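Local coordinates for protein Phikz039 (PDB 3ZBQ) that is a phage-encoded relative of tubulin (PhuZ) with a nucleotide-binding domain that holds guanosine-5'-diphosphate in the crystal and a tubulin-like C-terminal domain, at residues V190-N194 against I205-A209; A94-V100 against L120-V126; I240-Y246 against V258-G264. One frame throughout, in Å; residues are numbered along the deposited sequence.

Contact 1 of 3, residues V190-N194 against I205-A209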
ATOM      1  N   VAL A 190      10.661   9.293   3.568  1.00  6.95           N
ATOM      2  CA  VAL A 190      11.333  10.306   2.753  1.00  6.97           C
ATOM      3  C   VAL A 190      12.695  10.682   3.354  1.00  6.25           C
ATOM      4  O   VAL A 190      13.691  10.788   2.630  1.00  8.50           O
ATOM      5  CB  VAL A 190      10.447  11.548   2.563  1.00  9.53           C
ATOM      6  CG1 VAL A 190      11.255  12.690   1.992  1.00 13.78           C
ATOM      7  CG2 VAL A 190       9.268  11.216   1.645  1.00  8.14           C
ATOM      8  N   ILE A 191      12.746  10.880   4.671  1.00  6.01           N
ATOM      9  CA  ILE A 191      14.026  11.127   5.358  1.00  5.82           C
ATOM     10  C   ILE A 191      14.998   9.952   5.182  1.00  8.99           C
ATOM     11  O   ILE A 191      16.182  10.147   4.830  1.00  7.57           O
ATOM     12  CB  ILE A 191      13.812  11.400   6.876  1.00  8.70           C
ATOM     13  CG1 ILE A 191      13.049  12.712   7.093  1.00  8.54           C
ATOM     14  CG2 ILE A 191      15.145  11.433   7.631  1.00  7.44           C
ATOM     15  CD1 ILE A 191      12.607  12.934   8.528  1.00 10.59           C
ATOM     16  N   LEU A 192      14.520   8.734   5.439  1.00  7.45           N
ATOM     17  CA  LEU A 192      15.371   7.545   5.298  1.00  5.95           C
ATOM     18  C   LEU A 192      16.029   7.479   3.930  1.00  6.62           C
ATOM     19  O   LEU A 192      17.214   7.149   3.814  1.00  7.56           O
ATOM     20  CB  LEU A 192      14.575   6.254   5.536  1.00  7.09           C
ATOM     21  CG  LEU A 192      15.386   4.956   5.374  1.00  7.40           C
ATOM     22  CD1 LEU A 192      16.530   4.903   6.398  1.00  6.88           C
ATOM     23  CD2 LEU A 192      14.495   3.709   5.488  1.00  7.38           C
ATOM     24  N   PHE A 193      15.268   7.837   2.901  1.00  5.01           N
ATOM     25  CA  PHE A 193      15.706   7.682   1.515  1.00  6.35           C
ATOM     26  C   PHE A 193      16.379   8.929   0.926  1.00  5.81           C
ATOM     27  O   PHE A 193      16.706   8.950  -0.263  1.00  7.52           O
ATOM     28  CB  PHE A 193      14.491   7.336   0.636  1.00  5.47           C
ATOM     29  CG  PHE A 193      13.822   6.023   0.969  1.00  5.15           C
ATOM     30  CD1 PHE A 193      14.532   4.968   1.521  1.00  7.08           C
ATOM     31  CD2 PHE A 193      12.462   5.845   0.695  1.00  4.12           C
ATOM     32  CE1 PHE A 193      13.907   3.755   1.812  1.00  5.33           C
ATOM     33  CE2 PHE A 193      11.829   4.627   0.976  1.00  4.28           C
ATOM     34  CZ  PHE A 193      12.544   3.585   1.531  1.00  5.31           C
ATOM     35  N   ASN A 194      16.579   9.970   1.727  1.00  4.76           N
ATOM     36  CA  ASN A 194      16.983  11.256   1.146  1.00  7.79           C
ATOM     37  C   ASN A 194      18.471  11.351   0.732  1.00  9.23           C
ATOM     38  O   ASN A 194      18.911  12.363   0.167  1.00  9.90           O
ATOM     39  CB  ASN A 194      16.536  12.443   2.017  1.00  7.29           C
ATOM     40  CG  ASN A 194      17.381  12.628   3.283  1.00 12.01           C
ATOM     41  OD1 ASN A 194      18.465  12.057   3.430  1.00  8.87           O
ATOM     42  ND2 ASN A 194      16.885  13.451   4.200  1.00 12.41           N
ATOM     43  N   ILE A 205      20.509   0.818   1.217  1.00  4.13           N
ATOM     44  CA  ILE A 205      19.039   0.829   1.209  1.00  4.11           C
ATOM     45  C   ILE A 205      18.523  -0.268   0.273  1.00  3.61           C
ATOM     46  O   ILE A 205      17.603  -1.013   0.617  1.00  6.53           O
ATOM     47  CB  ILE A 205      18.485   2.216   0.819  1.00  4.15           C
ATOM     48  CG1 ILE A 205      18.688   3.219   1.965  1.00  5.02           C
ATOM     49  CG2 ILE A 205      16.974   2.138   0.468  1.00  2.44           C
ATOM     50  CD1 ILE A 205      17.896   2.894   3.237  1.00  7.69           C
ATOM     51  N   THR A 206      19.130  -0.389  -0.906  1.00  4.33           N
ATOM     52  CA  THR A 206      18.724  -1.432  -1.852  1.00  4.10           C
ATOM     53  C   THR A 206      18.752  -2.837  -1.230  1.00  5.84           C
ATOM     54  O   THR A 206      17.789  -3.591  -1.334  1.00  4.87           O
ATOM     55  CB  THR A 206      19.567  -1.394  -3.136  1.00  3.71           C
ATOM     56  OG1 THR A 206      19.348  -0.143  -3.808  1.00  5.69           O
ATOM     57  CG2 THR A 206      19.191  -2.543  -4.056  1.00  6.44           C
ATOM     58  N   ASN A 207      19.844  -3.186  -0.559  1.00  3.22           N
ATOM     59  CA  ASN A 207      19.957  -4.531   0.006  1.00  4.04           C
ATOM     60  C   ASN A 207      19.223  -4.724   1.327  1.00  4.97           C
ATOM     61  O   ASN A 207      19.025  -5.849   1.768  1.00  6.02           O
ATOM     62  CB  ASN A 207      21.441  -4.936   0.096  1.00  2.49           C
ATOM     63  CG  ASN A 207      22.054  -5.118  -1.276  1.00  6.28           C
ATOM     64  OD1 ASN A 207      21.331  -5.226  -2.267  1.00  6.71           O
ATOM     65  ND2 ASN A 207      23.390  -5.150  -1.349  1.00  4.68           N
ATOM     66  N   TRP A 208      18.810  -3.618   1.942  1.00  5.07           N
ATOM     67  CA  TRP A 208      17.906  -3.664   3.084  1.00  4.29           C
ATOM     68  C   TRP A 208      16.533  -4.123   2.568  1.00  5.10           C
ATOM     69  O   TRP A 208      15.907  -5.031   3.124  1.00  4.80           O
ATOM     70  CB  TRP A 208      17.834  -2.279   3.765  1.00  4.01           C
ATOM     71  CG  TRP A 208      16.585  -2.070   4.601  1.00  4.71           C
ATOM     72  CD1 TRP A 208      16.321  -2.600   5.839  1.00  4.35           C
ATOM     73  CD2 TRP A 208      15.425  -1.296   4.241  1.00  5.49           C
ATOM     74  NE1 TRP A 208      15.066  -2.190   6.266  1.00  5.54           N
ATOM     75  CE2 TRP A 208      14.509  -1.390   5.308  1.00  5.31           C
ATOM     76  CE3 TRP A 208      15.088  -0.522   3.123  1.00  5.25           C
ATOM     77  CZ2 TRP A 208      13.257  -0.743   5.278  1.00  4.89           C
ATOM     78  CZ3 TRP A 208      13.841   0.116   3.101  1.00  3.99           C
ATOM     79  CH2 TRP A 208      12.953   0.005   4.172  1.00  5.24           C
ATOM     80  N   ALA A 209      16.103  -3.537   1.461  1.00  3.49           N
ATOM     81  CA  ALA A 209      14.803  -3.858   0.874  1.00  4.96           C
ATOM     82  C   ALA A 209      14.848  -5.202   0.142  1.00  6.78           C
ATOM     83  O   ALA A 209      13.893  -5.977   0.183  1.00  5.68           O
ATOM     84  CB  ALA A 209      14.376  -2.746  -0.070  1.00  6.91           C
TER

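Contact 2 of 3, residues A94-V100 against L120-V126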
ATOM      1  N   ALA A  94      10.661   5.469 -12.309  1.00 10.83           N
ATOM      2  CA  ALA A  94      11.061   5.066 -10.961  1.00 12.22           C
ATOM      3  C   ALA A  94      12.150   5.954 -10.390  1.00 11.65           C
ATOM      4  O   ALA A  94      13.035   6.416 -11.115  1.00  9.50           O
ATOM      5  CB  ALA A  94      11.544   3.617 -10.962  1.00  9.16           C
ATOM      6  N   GLY A  95      12.094   6.172  -9.078  1.00  8.94           N
ATOM      7  CA  GLY A  95      13.184   6.824  -8.374  1.00 10.14           C
ATOM      8  C   GLY A  95      14.182   5.807  -7.838  1.00  9.33           C
ATOM      9  O   GLY A  95      13.980   4.595  -7.993  1.00  7.85           O
ATOM     10  N   ASP A  96      15.255   6.283  -7.207  1.00  8.98           N
ATOM     11  CA  ASP A  96      16.184   5.381  -6.527  1.00  8.22           C
ATOM     12  C   ASP A  96      15.446   4.553  -5.472  1.00  8.43           C
ATOM     13  O   ASP A  96      15.781   3.394  -5.236  1.00  5.35           O
ATOM     14  CB  ASP A  96      17.339   6.160  -5.877  1.00  9.43           C
ATOM     15  CG  ASP A  96      18.316   6.731  -6.894  1.00 11.72           C
ATOM     16  OD1 ASP A  96      18.542   6.088  -7.946  1.00 13.82           O
ATOM     17  OD2 ASP A  96      18.870   7.821  -6.628  1.00 12.78           O
ATOM     18  N   THR A  97      14.422   5.158  -4.868  1.00  8.25           N
ATOM     19  CA  THR A  97      13.483   4.458  -3.999  1.00  6.14           C
ATOM     20  C   THR A  97      12.081   4.834  -4.451  1.00  5.35           C
ATOM     21  O   THR A  97      11.894   5.864  -5.100  1.00  4.75           O
ATOM     22  CB  THR A  97      13.658   4.852  -2.523  1.00  4.94           C
ATOM     23  OG1 THR A  97      13.608   6.282  -2.399  1.00  5.72           O
ATOM     24  CG2 THR A  97      14.997   4.338  -1.993  1.00  6.64           C
ATOM     25  N   ASN A  98      11.102   3.995  -4.133  1.00  4.93           N
ATOM     26  CA  ASN A  98       9.744   4.218  -4.620  1.00  5.24           C
ATOM     27  C   ASN A  98       8.731   3.867  -3.557  1.00  4.76           C
ATOM     28  O   ASN A  98       8.834   2.817  -2.913  1.00  5.65           O
ATOM     29  CB  ASN A  98       9.490   3.388  -5.877  1.00  5.45           C
ATOM     30  CG  ASN A  98      10.446   3.735  -6.989  1.00  6.08           C
ATOM     31  OD1 ASN A  98      10.178   4.654  -7.767  1.00  4.86           O
ATOM     32  ND2 ASN A  98      11.606   3.054  -7.029  1.00  4.65           N
ATOM     33  N   ILE A  99       7.750   4.743  -3.371  1.00  5.51           N
ATOM     34  CA  ILE A  99       6.729   4.520  -2.371  1.00  3.33           C
ATOM     35  C   ILE A  99       5.396   4.566  -3.097  1.00  4.13           C
ATOM     36  O   ILE A  99       5.136   5.494  -3.844  1.00  3.33           O
ATOM     37  CB  ILE A  99       6.762   5.591  -1.255  1.00  4.06           C
ATOM     38  CG1 ILE A  99       8.166   5.676  -0.642  1.00  3.32           C
ATOM     39  CG2 ILE A  99       5.734   5.270  -0.172  1.00  3.89           C
ATOM     40  CD1 ILE A  99       8.308   6.699   0.469  1.00  4.33           C
ATOM     41  N   VAL A 100       4.596   3.525  -2.920  1.00  2.93           N
ATOM     42  CA  VAL A 100       3.288   3.433  -3.569  1.00  3.76           C
ATOM     43  C   VAL A 100       2.193   3.377  -2.498  1.00  3.87           C
ATOM     44  O   VAL A 100       2.247   2.537  -1.591  1.00  3.15           O
ATOM     45  CB  VAL A 100       3.214   2.175  -4.474  1.00  3.91           C
ATOM     46  CG1 VAL A 100       1.948   2.194  -5.338  1.00  3.58           C
ATOM     47  CG2 VAL A 100       4.438   2.084  -5.369  1.00  4.11           C
ATOM     48  N   LEU A 120       7.541  -2.241 -11.353  1.00  5.88           N
ATOM     49  CA  LEU A 120       8.781  -1.633 -10.864  1.00  9.06           C
ATOM     50  C   LEU A 120       9.763  -2.688 -10.364  1.00  9.38           C
ATOM     51  O   LEU A 120      10.966  -2.604 -10.618  1.00  7.80           O
ATOM     52  CB  LEU A 120       8.488  -0.629  -9.747  1.00  8.18           C
ATOM     53  CG  LEU A 120       7.711   0.643 -10.076  1.00 12.52           C
ATOM     54  CD1 LEU A 120       7.098   1.209  -8.801  1.00 15.09           C
ATOM     55  CD2 LEU A 120       8.596   1.678 -10.721  1.00 14.80           C
ATOM     56  N   GLN A 121       9.251  -3.676  -9.631  1.00  8.03           N
ATOM     57  CA  GLN A 121      10.113  -4.708  -9.068  1.00  8.71           C
ATOM     58  C   GLN A 121      10.707  -5.606 -10.145  1.00 11.19           C
ATOM     59  O   GLN A 121      11.858  -6.043 -10.036  1.00  7.77           O
ATOM     60  CB  GLN A 121       9.390  -5.496  -7.960  1.00  8.15           C
ATOM     61  CG  GLN A 121       9.187  -4.622  -6.722  1.00  6.98           C
ATOM     62  CD  GLN A 121       8.887  -5.380  -5.451  1.00  5.97           C
ATOM     63  OE1 GLN A 121       9.112  -4.855  -4.356  1.00  6.88           O
ATOM     64  NE2 GLN A 121       8.346  -6.594  -5.575  1.00  5.97           N
ATOM     65  N   GLN A 122       9.948  -5.841 -11.210  1.00  8.49           N
ATOM     66  CA  GLN A 122      10.489  -6.577 -12.352  1.00 11.23           C
ATOM     67  C   GLN A 122      11.615  -5.816 -13.058  1.00 12.19           C
ATOM     68  O   GLN A 122      12.442  -6.424 -13.732  1.00 16.87           O
ATOM     69  CB  GLN A 122       9.374  -6.945 -13.337  1.00 10.34           C
ATOM     70  CG  GLN A 122       8.411  -7.992 -12.789  1.00  9.69           C
ATOM     71  CD  GLN A 122       7.215  -8.195 -13.692  1.00 17.35           C
ATOM     72  OE1 GLN A 122       6.071  -8.041 -13.269  1.00 18.18           O
ATOM     73  NE2 GLN A 122       7.474  -8.535 -14.948  1.00 22.78           N
ATOM     74  N   GLN A 123      11.648  -4.493 -12.901  1.00 11.58           N
ATOM     75  CA  GLN A 123      12.746  -3.676 -13.442  1.00 10.79           C
ATOM     76  C   GLN A 123      13.939  -3.594 -12.487  1.00 12.94           C
ATOM     77  O   GLN A 123      14.936  -2.948 -12.800  1.00 15.20           O
ATOM     78  CB  GLN A 123      12.287  -2.241 -13.754  1.00 11.61           C
ATOM     79  CG  GLN A 123      10.980  -2.126 -14.483  1.00 17.21           C
ATOM     80  CD  GLN A 123      10.940  -2.962 -15.729  1.00 22.73           C
ATOM     81  OE1 GLN A 123      11.912  -3.011 -16.484  1.00 31.69           O
ATOM     82  NE2 GLN A 123       9.810  -3.636 -15.957  1.00 25.36           N
ATOM     83  N   GLY A 124      13.827  -4.223 -11.319  1.00  9.64           N
ATOM     84  CA  GLY A 124      14.887  -4.191 -10.319  1.00  8.88           C
ATOM     85  C   GLY A 124      14.805  -3.039  -9.323  1.00 10.32           C
ATOM     86  O   GLY A 124      15.740  -2.819  -8.554  1.00  8.34           O
ATOM     87  N   GLU A 125      13.690  -2.310  -9.309  1.00  8.10           N
ATOM     88  CA  GLU A 125      13.574  -1.150  -8.420  1.00  5.69           C
ATOM     89  C   GLU A 125      13.289  -1.540  -6.970  1.00  6.10           C
ATOM     90  O   GLU A 125      12.841  -2.659  -6.680  1.00  6.91           O
ATOM     91  CB  GLU A 125      12.482  -0.187  -8.910  1.00  7.07           C
ATOM     92  CG  GLU A 125      12.578   0.192 -10.379  1.00  7.89           C
ATOM     93  CD  GLU A 125      13.769   1.079 -10.708  1.00 11.68           C
ATOM     94  OE1 GLU A 125      14.396   1.638  -9.784  1.00  8.77           O
ATOM     95  OE2 GLU A 125      14.059   1.239 -11.912  1.00 12.97           O
ATOM     96  N   VAL A 126      13.553  -0.592  -6.077  1.00  5.78           N
ATOM     97  CA  VAL A 126      13.302  -0.721  -4.650  1.00  4.37           C
ATOM     98  C   VAL A 126      11.978  -0.023  -4.352  1.00  5.22           C
ATOM     99  O   VAL A 126      11.797   1.172  -4.646  1.00  3.96           O
ATOM    100  CB  VAL A 126      14.407  -0.030  -3.849  1.00  6.13           C
ATOM    101  CG1 VAL A 126      14.042   0.050  -2.369  1.00  4.64           C
ATOM    102  CG2 VAL A 126      15.729  -0.769  -4.052  1.00  5.29           C
TER
HETATM  103  O   HOH W   1      15.030   1.575  -7.284  1.00 12.54           O

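Contact 3 of 3, residues I240-Y246 against V258-G264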
ATOM      1  N   ILE A 240      13.644  -9.517   9.919  1.00  5.89           N
ATOM      2  CA  ILE A 240      14.476  -9.979   8.807  1.00  8.59           C
ATOM      3  C   ILE A 240      15.548  -8.955   8.428  1.00  6.60           C
ATOM      4  O   ILE A 240      16.738  -9.275   8.332  1.00  6.86           O
ATOM      5  CB  ILE A 240      13.610 -10.290   7.571  1.00  6.47           C
ATOM      6  CG1 ILE A 240      12.636 -11.434   7.888  1.00  6.99           C
ATOM      7  CG2 ILE A 240      14.487 -10.610   6.353  1.00  3.02           C
ATOM      8  CD1 ILE A 240      11.468 -11.572   6.890  1.00  8.82           C
ATOM      9  N   SER A 241      15.121  -7.714   8.227  1.00  6.53           N
ATOM     10  CA  SER A 241      16.000  -6.668   7.714  1.00  5.80           C
ATOM     11  C   SER A 241      15.677  -5.337   8.386  1.00  6.37           C
ATOM     12  O   SER A 241      14.519  -4.914   8.424  1.00  6.73           O
ATOM     13  CB  SER A 241      15.849  -6.551   6.195  1.00  5.90           C
ATOM     14  OG  SER A 241      16.838  -5.710   5.633  1.00  7.04           O
ATOM     15  N   ILE A 242      16.701  -4.680   8.927  1.00  5.59           N
ATOM     16  CA  ILE A 242      16.472  -3.431   9.640  1.00  5.79           C
ATOM     17  C   ILE A 242      17.377  -2.321   9.138  1.00  7.41           C
ATOM     18  O   ILE A 242      18.585  -2.525   8.943  1.00  6.60           O
ATOM     19  CB  ILE A 242      16.610  -3.598  11.175  1.00  5.22           C
ATOM     20  CG1 ILE A 242      16.321  -2.272  11.875  1.00  8.29           C
ATOM     21  CG2 ILE A 242      18.003  -4.100  11.554  1.00  7.95           C
ATOM     22  CD1 ILE A 242      16.196  -2.385  13.390  1.00  9.30           C
ATOM     23  N   ALA A 243      16.785  -1.152   8.914  1.00  4.82           N
ATOM     24  CA  ALA A 243      17.544   0.065   8.635  1.00  7.80           C
ATOM     25  C   ALA A 243      17.351   1.040   9.787  1.00  8.09           C
ATOM     26  O   ALA A 243      16.226   1.377  10.131  1.00  7.85           O
ATOM     27  CB  ALA A 243      17.090   0.703   7.341  1.00  7.72           C
ATOM     28  N   SER A 244      18.448   1.514  10.364  1.00  6.98           N
ATOM     29  CA  SER A 244      18.356   2.405  11.513  1.00  9.76           C
ATOM     30  C   SER A 244      19.046   3.743  11.248  1.00  9.53           C
ATOM     31  O   SER A 244      20.125   3.786  10.657  1.00 10.27           O
ATOM     32  CB  SER A 244      18.964   1.744  12.754  1.00 12.37           C
ATOM     33  OG  SER A 244      18.300   0.537  13.090  1.00 11.37           O
ATOM     34  N   LEU A 245      18.418   4.827  11.699  1.00  7.50           N
ATOM     35  CA  LEU A 245      19.039   6.149  11.686  1.00 10.07           C
ATOM     36  C   LEU A 245      19.274   6.643  13.107  1.00 10.07           C
ATOM     37  O   LEU A 245      18.379   6.559  13.942  1.00 10.57           O
ATOM     38  CB  LEU A 245      18.147   7.150  10.960  1.00  8.27           C
ATOM     39  CG  LEU A 245      18.007   6.951   9.455  1.00 11.77           C
ATOM     40  CD1 LEU A 245      17.028   7.967   8.858  1.00 13.36           C
ATOM     41  CD2 LEU A 245      19.365   7.097   8.811  1.00 12.32           C
ATOM     42  N   TYR A 246      20.474   7.157  13.370  1.00  8.11           N
ATOM     43  CA  TYR A 246      20.790   7.774  14.657  1.00 10.79           C
ATOM     44  C   TYR A 246      21.304   9.191  14.422  1.00 10.34           C
ATOM     45  O   TYR A 246      22.015   9.437  13.445  1.00 11.58           O
ATOM     46  CB  TYR A 246      21.870   6.966  15.381  1.00 11.93           C
ATOM     47  CG  TYR A 246      21.524   5.509  15.565  1.00 10.27           C
ATOM     48  CD1 TYR A 246      21.814   4.576  14.570  1.00  8.24           C
ATOM     49  CD2 TYR A 246      20.912   5.063  16.730  1.00 11.23           C
ATOM     50  CE1 TYR A 246      21.496   3.239  14.730  1.00 10.96           C
ATOM     51  CE2 TYR A 246      20.594   3.730  16.901  1.00 13.04           C
ATOM     52  CZ  TYR A 246      20.884   2.824  15.897  1.00 12.05           C
ATOM     53  OH  TYR A 246      20.567   1.498  16.068  1.00 12.70           O
ATOM     54  N   VAL A 258      19.185 -10.322  13.693  1.00  9.11           N
ATOM     55  CA  VAL A 258      18.528  -9.891  12.466  1.00  7.51           C
ATOM     56  C   VAL A 258      19.375 -10.341  11.285  1.00  8.39           C
ATOM     57  O   VAL A 258      20.597 -10.520  11.427  1.00  7.18           O
ATOM     58  CB  VAL A 258      18.290  -8.347  12.478  1.00  8.80           C
ATOM     59  CG1 VAL A 258      19.602  -7.579  12.311  1.00  8.95           C
ATOM     60  CG2 VAL A 258      17.281  -7.934  11.415  1.00  8.90           C
ATOM     61  N   LEU A 259      18.756 -10.556  10.128  1.00  7.80           N
ATOM     62  CA  LEU A 259      19.502 -11.111   8.989  1.00  9.43           C
ATOM     63  C   LEU A 259      20.339 -10.053   8.269  1.00  9.97           C
ATOM     64  O   LEU A 259      21.515 -10.270   7.984  1.00  7.33           O
ATOM     65  CB  LEU A 259      18.575 -11.822   8.003  1.00  7.36           C
ATOM     66  CG  LEU A 259      17.700 -12.917   8.626  1.00  9.94           C
ATOM     67  CD1 LEU A 259      16.903 -13.641   7.562  1.00 10.56           C
ATOM     68  CD2 LEU A 259      18.565 -13.910   9.400  1.00 13.00           C
ATOM     69  N   THR A 260      19.719  -8.912   7.982  1.00  5.87           N
ATOM     70  CA  THR A 260      20.413  -7.771   7.400  1.00  6.96           C
ATOM     71  C   THR A 260      20.198  -6.529   8.274  1.00  6.92           C
ATOM     72  O   THR A 260      19.090  -6.274   8.745  1.00  6.26           O
ATOM     73  CB  THR A 260      19.957  -7.516   5.944  1.00  8.49           C
ATOM     74  OG1 THR A 260      20.495  -8.532   5.094  1.00  7.38           O
ATOM     75  CG2 THR A 260      20.428  -6.154   5.439  1.00  7.38           C
ATOM     76  N   ARG A 261      21.274  -5.786   8.523  1.00  7.27           N
ATOM     77  CA  ARG A 261      21.172  -4.524   9.253  1.00  7.13           C
ATOM     78  C   ARG A 261      21.984  -3.456   8.526  1.00  9.85           C
ATOM     79  O   ARG A 261      23.126  -3.688   8.106  1.00  8.46           O
ATOM     80  CB  ARG A 261      21.652  -4.676  10.705  1.00  9.37           C
ATOM     81  CG  ARG A 261      21.583  -3.379  11.539  1.00  9.35           C
ATOM     82  CD  ARG A 261      21.862  -3.622  13.023  1.00 10.85           C
ATOM     83  NE  ARG A 261      21.620  -2.420  13.824  1.00 12.82           N
ATOM     84  CZ  ARG A 261      22.556  -1.568  14.231  1.00 15.38           C
ATOM     85  NH1 ARG A 261      23.839  -1.775  13.934  1.00 16.24           N
ATOM     86  NH2 ARG A 261      22.209  -0.505  14.945  1.00 13.51           N
ATOM     87  N   THR A 262      21.393  -2.283   8.368  1.00  7.16           N
ATOM     88  CA  THR A 262      22.143  -1.159   7.829  1.00  8.62           C
ATOM     89  C   THR A 262      21.828   0.078   8.663  1.00 10.00           C
ATOM     90  O   THR A 262      20.715   0.220   9.185  1.00 10.49           O
ATOM     91  CB  THR A 262      21.852  -0.962   6.320  1.00  9.62           C
ATOM     92  OG1 THR A 262      22.806  -0.057   5.753  1.00 12.04           O
ATOM     93  CG2 THR A 262      20.444  -0.431   6.099  1.00  6.14           C
ATOM     94  N   THR A 263      22.813   0.957   8.828  1.00  7.90           N
ATOM     95  CA  THR A 263      22.620   2.150   9.654  1.00 10.70           C
ATOM     96  C   THR A 263      23.070   3.421   8.945  1.00 11.03           C
ATOM     97  O   THR A 263      23.968   3.387   8.099  1.00 11.81           O
ATOM     98  CB  THR A 263      23.353   2.051  11.017  1.00 13.00           C
ATOM     99  OG1 THR A 263      24.768   2.172  10.820  1.00 17.07           O
ATOM    100  CG2 THR A 263      23.044   0.738  11.694  1.00 10.49           C
ATOM    101  N   GLY A 264      22.448   4.541   9.301  1.00  8.11           N
ATOM    102  CA  GLY A 264      22.875   5.835   8.791  1.00 10.72           C
ATOM    103  C   GLY A 264      22.971   6.840   9.920  1.00 10.96           C
ATOM    104  O   GLY A 264      22.267   6.705  10.924  1.00  9.81           O
TER
HETATM  105  O   HOH W   2      19.301  -1.267  14.696  1.00 17.89           O

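Contact 1 of 3, residues V190-N194 against I205-A209
L192 of helix 175-192 and F193 after it meet I205 and W208 of helix 202-209 through carbon alone. The two branches of I205 divide the work. Its CG2 reaches the F193 ring at CE1, 3.7 Å away, and its CD1 lies 3.9 Å from L192 CG. W208 brings CZ3 to the edge of the phenyl ring, near its plane, 3.9 Å from F193 CE1, while L192 CD2 sits over one face of the indole, 4.2 Å from W208 CH2. L192 CG stands anti to its backbone N (chi1 179°), which carries both methyls toward helix 202-209. F193 has CG anti to the carbonyl carbon (chi1 -63°), and one side of its ring, CD1, CE1 and CZ, makes the contact, at about a right angle to I205 and W208.

Further out, the indole N-H of W208 is bonded to the carbonyl of F278, which fixes the rotation of the ring against strand 275-281. Helix 175-192 probably corresponds to the core helix that links the nucleotide-binding and C-terminal domains in tubulin and FtsZ. All four touching residues are buried, so its C-terminal end packs on helix 202-209 in an apolar joint, consistent with exclusion of water.

Contact 2 of 3, residues A94-V100 against L120-V126
N98 ND2 donates to two carbonyls. It lies 3.0 Å from V126 O with an N-H...O angle of 162°, the acceptor in the plane of the amide, and it also donates to G95 O at 3.0 Å, a more bent bond whose donor stands above the carbonyl plane. N98 OD1 in turn accepts from G95 N at 2.8 Å. With three bonds on its two polar atoms, the buried amide is fixed in its flip, and it ties the turn before strand 97-103 to the loop that follows helix 109-122.

A water makes the second bridge. It accepts from V126 N and lies within hydrogen-bonding distance of D96 O and of E125 OE1, 2.6 Å away. E125 bends at chi2 (-69°) and folds its carboxylate over A94, with CD 3.4 Å from A94 CB; beyond the two segments, K4 forms a salt bridge with E125 OE1, which would be expected to favour the charged form. L120 CD2 also touches A94 CB, at 3.5 Å, from a direction roughly perpendicular to that of the carboxylate, while L120 CD1 reaches toward V100 CG2.

The helix ends in a Schellman motif, with G124 at positive phi and E125 N bonded back to L120 O. The chain thus turns toward strand 127-133, completing the beta-alpha-beta unit of strand 97-103, helix 109-122 and strand 127-133, part of the nucleotide-binding domain. From N98 onward the backbone pairs with strand 127-133, N98 with V128. An amide and a water thus satisfy polar backbone atoms where the chain enters adjacent parallel strands, and apolar contacts of A94, V100 and L120 pack the helix end beside them.

Contact 3 of 3, residues I240-Y246 against V258-G264
Strands 239-246 and 260-265 pair in parallel at the edge of the sheet in the tubulin-like C-terminal domain, their segment axes 18° apart. The ladder begins at I240 O, which accepts from T260 N at 3.0 Å and weakly from L259 N. I242 and S244 each use both backbone N and O: I242 with T260 O and T262 N, S244 with T262 O and G264 N. Y246 N to G264 O, 3.1 Å, closes it. I240 and S241 both face I280, a classic beta bulge toward strand 275-281.

On the face of I242 and S244, R261 has CG anti to the backbone N (chi1 180°) and stays extended to NE alongside I242, its CG 3.7 Å from I242 CG2. R261 and Y246 cross at about a right angle, ring and guanidinium planes 58° apart; NH2 donates weakly to Y246 OH at 2.8 Å. A water accepts from R261 NE and bonds S244 OG, whose other partner is H277. D252 forms a salt bridge with R261 NH2 and accepts from T263 OG1. On the other face, A243 CB meets T262 CG2 at 3.8 Å. The backbone ladder sets the register, and the charge of R261 is probably balanced by D252, while Y246 OH and the water take up N-H groups.

Contact 1 lies between the other two and touches both. Its centre is about 11 Å from that of contact 2, where F193 CD2 lies 3.3 Å from T97 OG1 and A209 CB meets V126 CG1 at 3.6 Å. Contact 3 is centred about 10 Å from contact 1: W208 O and S241 OG, 2.8 Å apart, probably share a hydrogen bond, and W208 CD1 packs on I242 C. Contacts 2 and 3 reach the same sheet but do not touch, their nearest atoms about 10 Å apart. Helix 202-209 packs on T97 and V126 and also on strand 239-246, so it joins contact 2 to contact 3. The V100 side chain of contact 2 is about 11 Å from guanosine-5'-diphosphate, too far to touch it.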